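Local coordinates for protein predicted ATPase involved in replication control, Cdc46/Mcm family (Methanopyrus kandleri AV19, PDB 3F8T) that probably binds ATP and single-stranded DNA, belongs to the MCM family of replicative helicases, and perhaps takes part in DNA replication, at residues 228-233 / 401-406; 278-283 / 327-332. The protein carries 2 engineered substitutions. All blocks are in the same frame, centred on the assembly; numbering follows the deposited sequence.

Contact 1 (228-233 / 401-406); sequences QLFSCV and RYLLYA
L403 places its CD1 methyl squarely over the ring of F230, joining the P-loop module of this AAA+ protein to its helical lid. The F230 end belongs to a type I beta turn, L229 to C232, that closes helix 219-229, while L403 lies on helix 396-409. The evidence for a CH-pi contact is direct: CD1 is 3.5 Å from the centroid of the F230 ring and 3° off its normal. Two neighbours of L403 meet the same ring at its edge, near its plane. There Y402 CD2 comes within 3.8 Å of F230 CZ, an edge meeting an edge rather than a stack, and A406 CB lies 3.6 Å from F230 CE2. L403 holds CG anti to its backbone N (chi1 173°), and its second torsion (chi2 60°) divides the two methyls, CD1 going over the F230 ring and CD2 to L229 CB at 3.9 Å. F230 instead has CG anti to its carbonyl carbon, carrying the ring outward to the lid helix. Outside partners fix these aromatics further: F208 meets F230 edge-to-face, and the Y402 hydroxyl is hydrogen-bonded to the carbonyl oxygen of M465. The turn itself is gripped from within, since Q228 O accepts both S231 N and S231 OG, the hydroxyl at 2.7 Å lying in the carbonyl plane on a lone pair. All five touching residues are buried and no hydrogen bond crosses the interface; the L403 CD1 methyl also rests 3.5 Å from L229 O.

Contact 2 (278-283 / 327-332); sequences DLTAVL and GTVTVD
V331 and V329 face A281 and T280 where two beta hairpins meet, the helix-2 insert and the pre-sensor-1 hairpin by which MCM proteins elaborate the AAA+ core. The first contributes strand 281-285 and the second strand 328-331. Directions from T280 to L283 and from V329 to D332 differ by 25°, yet no direct hydrogen bond joins the segments, so they pack through side chains rather than pair as a sheet.

The apolar contacts come in two steps. T280 CB approaches V329 CB at 4.0 Å. The hydroxyl of T280 is occupied by L276 O in the preceding helical turn. Next, A281 CB meets V331 CG1 at 3.8 Å. The V331 torsion (chi1 57°) sets CG2 anti to its backbone N, and this second methyl lies 3.7 Å from A281 O, a buried carbonyl oxygen with no polar partner in the model. L291 and L336, on the partner strands of the two hairpins, add to this packing through V331 and A281 respectively.

Polar chemistry appears at the outer end. L283 CD2 packs beside the carboxylate of D332, just past strand 328-331, 3.6 Å from D332 OD2. One water bridges the segments there, donating a hydrogen bond to L283 O and another to D332 OD2, its oxygen 2.8 Å from each of them.

In the fold
Contacts 1 and 2 share no helix or strand; their centres are 25 Å apart and their nearest atoms about 8 Å, without touching. Contact 1 is the deeper, its centre 11 Å from that of the chain against 16 Å, and every touching residue is buried. It joins two family modules, P-loop and lid, through an aromatic ring with a methyl over one face and aliphatic and aromatic carbon at its edge. Contact 2 stays within the P-loop module and ties together two of its hairpin insertions, grading from buried T280, A281 and V329 through partly exposed V331 and L283 to a water-bridged, exposed aspartate. In sequence, contact 2 falls entirely between the segments of contact 1.

Contact 1 (228-233 / 401-406)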
# COMPACT_ATOMS: atom_id res chain seq x y z
N GLN A 228 -14.10 5.17 -2.64
CA GLN A 228 -12.69 5.22 -3.07
C GLN A 228 -11.73 4.44 -2.14
O GLN A 228 -10.90 3.66 -2.60
CB GLN A 228 -12.20 6.66 -3.27
CG GLN A 228 -10.72 6.72 -3.67
CD GLN A 228 -10.23 8.13 -3.83
OE1 GLN A 228 -10.47 8.98 -2.97
NE2 GLN A 228 -9.55 8.41 -4.96
N LEU A 229 -11.88 4.62 -0.83
CA LEU A 229 -11.08 3.85 0.14
C LEU A 229 -11.21 2.35 -0.08
O LEU A 229 -10.22 1.63 -0.09
CB LEU A 229 -11.46 4.19 1.59
CG LEU A 229 -10.94 5.56 2.07
CD1 LEU A 229 -11.69 5.96 3.36
CD2 LEU A 229 -9.44 5.56 2.30
N PHE A 230 -12.44 1.91 -0.33
CA PHE A 230 -12.74 0.50 -0.56
C PHE A 230 -12.37 0.00 -1.97
O PHE A 230 -12.64 -1.16 -2.33
CB PHE A 230 -14.19 0.22 -0.21
CG PHE A 230 -14.41 0.07 1.28
CD1 PHE A 230 -14.65 1.19 2.08
CD2 PHE A 230 -14.34 -1.18 1.89
CE1 PHE A 230 -14.83 1.06 3.46
CE2 PHE A 230 -14.52 -1.32 3.26
CZ PHE A 230 -14.77 -0.20 4.04
N SER A 231 -11.74 0.87 -2.76
CA SER A 231 -11.24 0.47 -4.08
C SER A 231 -9.72 0.26 -4.07
O SER A 231 -9.13 -0.02 -5.11
CB SER A 231 -11.61 1.51 -5.13
OG SER A 231 -10.72 2.60 -5.08
N CYS A 232 -9.10 0.44 -2.91
CA CYS A 232 -7.65 0.34 -2.79
C CYS A 232 -7.13 -1.10 -2.90
O CYS A 232 -6.84 -1.74 -1.89
CB CYS A 232 -7.19 0.97 -1.47
SG CYS A 232 -7.22 2.76 -1.49
N VAL A 233 -7.04 -1.62 -4.11
CA VAL A 233 -6.57 -3.00 -4.31
C VAL A 233 -5.55 -3.04 -5.43
O VAL A 233 -5.47 -2.11 -6.23
CB VAL A 233 -7.74 -4.01 -4.57
CG1 VAL A 233 -8.82 -3.94 -3.48
CG2 VAL A 233 -8.36 -3.77 -5.90
N ARG A 401 -9.37 -0.53 10.59
CA ARG A 401 -9.13 -1.99 10.63
C ARG A 401 -10.15 -2.78 9.80
O ARG A 401 -9.77 -3.76 9.14
CB ARG A 401 -9.07 -2.49 12.08
CG ARG A 401 -7.77 -2.13 12.77
CD ARG A 401 -7.85 -2.46 14.24
NE ARG A 401 -7.86 -3.90 14.46
CZ ARG A 401 -6.77 -4.67 14.49
NH1 ARG A 401 -5.56 -4.14 14.32
NH2 ARG A 401 -6.91 -5.97 14.70
N TYR A 402 -11.41 -2.37 9.82
CA TYR A 402 -12.44 -2.97 8.97
C TYR A 402 -12.08 -2.83 7.50
O TYR A 402 -12.22 -3.77 6.74
CB TYR A 402 -13.78 -2.28 9.21
CG TYR A 402 -14.97 -2.79 8.42
CD1 TYR A 402 -15.72 -3.86 8.90
CD2 TYR A 402 -15.40 -2.15 7.26
CE1 TYR A 402 -16.83 -4.32 8.21
CE2 TYR A 402 -16.51 -2.60 6.56
CZ TYR A 402 -17.23 -3.68 7.04
OH TYR A 402 -18.35 -4.12 6.39
N LEU A 403 -11.63 -1.63 7.11
CA LEU A 403 -11.23 -1.39 5.72
C LEU A 403 -10.09 -2.31 5.31
O LEU A 403 -10.16 -2.99 4.28
CB LEU A 403 -10.80 0.06 5.52
CG LEU A 403 -10.19 0.48 4.18
CD1 LEU A 403 -11.16 0.25 3.00
CD2 LEU A 403 -9.79 1.95 4.26
N LEU A 404 -9.06 -2.35 6.14
CA LEU A 404 -7.90 -3.21 5.89
C LEU A 404 -8.32 -4.66 5.70
O LEU A 404 -7.81 -5.38 4.80
CB LEU A 404 -6.92 -3.10 7.07
CG LEU A 404 -6.03 -1.87 7.13
CD1 LEU A 404 -5.25 -1.85 8.44
CD2 LEU A 404 -5.05 -1.84 5.95
N TYR A 405 -9.20 -5.09 6.59
CA TYR A 405 -9.76 -6.43 6.55
C TYR A 405 -10.51 -6.67 5.23
O TYR A 405 -10.25 -7.65 4.50
CB TYR A 405 -10.66 -6.64 7.76
CG TYR A 405 -11.22 -8.03 7.87
CD1 TYR A 405 -10.43 -9.10 8.30
CD2 TYR A 405 -12.55 -8.29 7.56
CE1 TYR A 405 -10.96 -10.39 8.40
CE2 TYR A 405 -13.09 -9.56 7.65
CZ TYR A 405 -12.29 -10.59 8.07
OH TYR A 405 -12.83 -11.84 8.15
N ALA A 406 -11.43 -5.76 4.92
CA ALA A 406 -12.29 -5.89 3.73
C ALA A 406 -11.47 -5.99 2.43
O ALA A 406 -11.78 -6.81 1.56
CB ALA A 406 -13.27 -4.69 3.66

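Contact 2 (278-283 / 327-332)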
# COMPACT_ATOMS: atom_id res chain seq x y z
N ASP A 278 9.93 14.02 -7.26
CA ASP A 278 9.33 13.84 -5.92
C ASP A 278 8.00 13.08 -6.06
O ASP A 278 7.50 12.50 -5.08
CB ASP A 278 8.98 15.18 -5.22
CG ASP A 278 10.19 16.09 -4.91
OD1 ASP A 278 11.28 15.61 -4.55
OD2 ASP A 278 9.98 17.34 -4.97
N LEU A 279 7.40 13.12 -7.25
CA LEU A 279 6.11 12.48 -7.50
C LEU A 279 6.26 11.05 -8.04
O LEU A 279 5.47 10.17 -7.71
CB LEU A 279 5.27 13.32 -8.48
CG LEU A 279 3.90 12.79 -8.94
CD1 LEU A 279 2.93 12.62 -7.74
CD2 LEU A 279 3.32 13.72 -10.00
N THR A 280 7.26 10.83 -8.88
CA THR A 280 7.46 9.54 -9.51
C THR A 280 8.59 8.77 -8.80
O THR A 280 8.34 7.98 -7.89
CB THR A 280 7.72 9.69 -11.04
OG1 THR A 280 8.83 10.56 -11.24
CG2 THR A 280 6.51 10.30 -11.72
N ALA A 281 9.83 9.05 -9.21
CA ALA A 281 11.01 8.43 -8.65
C ALA A 281 12.20 9.17 -9.22
O ALA A 281 12.08 9.85 -10.24
CB ALA A 281 11.06 6.94 -9.02
N VAL A 282 13.35 9.07 -8.56
CA VAL A 282 14.59 9.64 -9.11
C VAL A 282 15.67 8.54 -9.25
O VAL A 282 15.84 7.72 -8.34
CB VAL A 282 15.10 10.86 -8.28
CG1 VAL A 282 15.58 10.45 -6.91
CG2 VAL A 282 16.22 11.61 -9.02
N LEU A 283 16.33 8.51 -10.40
CA LEU A 283 17.49 7.65 -10.60
C LEU A 283 18.73 8.54 -10.67
O LEU A 283 18.84 9.39 -11.55
CB LEU A 283 17.34 6.81 -11.87
CG LEU A 283 18.47 5.86 -12.27
CD1 LEU A 283 18.57 4.67 -11.31
CD2 LEU A 283 18.26 5.38 -13.70
N GLY A 327 -1.24 2.03 -13.14
CA GLY A 327 -0.73 1.68 -11.81
C GLY A 327 0.79 1.60 -11.69
O GLY A 327 1.32 0.87 -10.82
N THR A 328 1.48 2.34 -12.55
CA THR A 328 2.92 2.42 -12.55
C THR A 328 3.40 3.86 -12.68
O THR A 328 2.65 4.74 -13.10
CB THR A 328 3.54 1.61 -13.73
OG1 THR A 328 3.07 2.15 -14.97
CG2 THR A 328 3.14 0.15 -13.65
N VAL A 329 4.65 4.07 -12.30
CA VAL A 329 5.42 5.21 -12.78
C VAL A 329 6.65 4.64 -13.45
O VAL A 329 7.13 3.57 -13.06
CB VAL A 329 5.88 6.18 -11.65
CG1 VAL A 329 4.74 6.54 -10.70
CG2 VAL A 329 7.04 5.62 -10.88
N THR A 330 7.15 5.36 -14.44
CA THR A 330 8.34 4.93 -15.17
C THR A 330 9.35 6.07 -15.11
O THR A 330 9.01 7.24 -15.35
CB THR A 330 8.03 4.53 -16.62
OG1 THR A 330 6.96 3.57 -16.63
CG2 THR A 330 9.27 3.89 -17.31
N VAL A 331 10.57 5.72 -14.73
CA VAL A 331 11.68 6.65 -14.75
C VAL A 331 12.83 5.93 -15.46
O VAL A 331 13.26 4.86 -15.03
CB VAL A 331 12.06 7.11 -13.31
CG1 VAL A 331 12.38 5.94 -12.40
CG2 VAL A 331 13.20 8.11 -13.33
N ASP A 332 13.29 6.50 -16.58
CA ASP A 332 14.42 5.94 -17.33
C ASP A 332 14.26 4.45 -17.66
O ASP A 332 15.18 3.62 -17.49
CB ASP A 332 15.72 6.21 -16.58
CG ASP A 332 16.01 7.70 -16.45
OD1 ASP A 332 15.64 8.47 -17.36
OD2 ASP A 332 16.62 8.12 -15.44
O HOH W 1 18.81 9.43 -14.39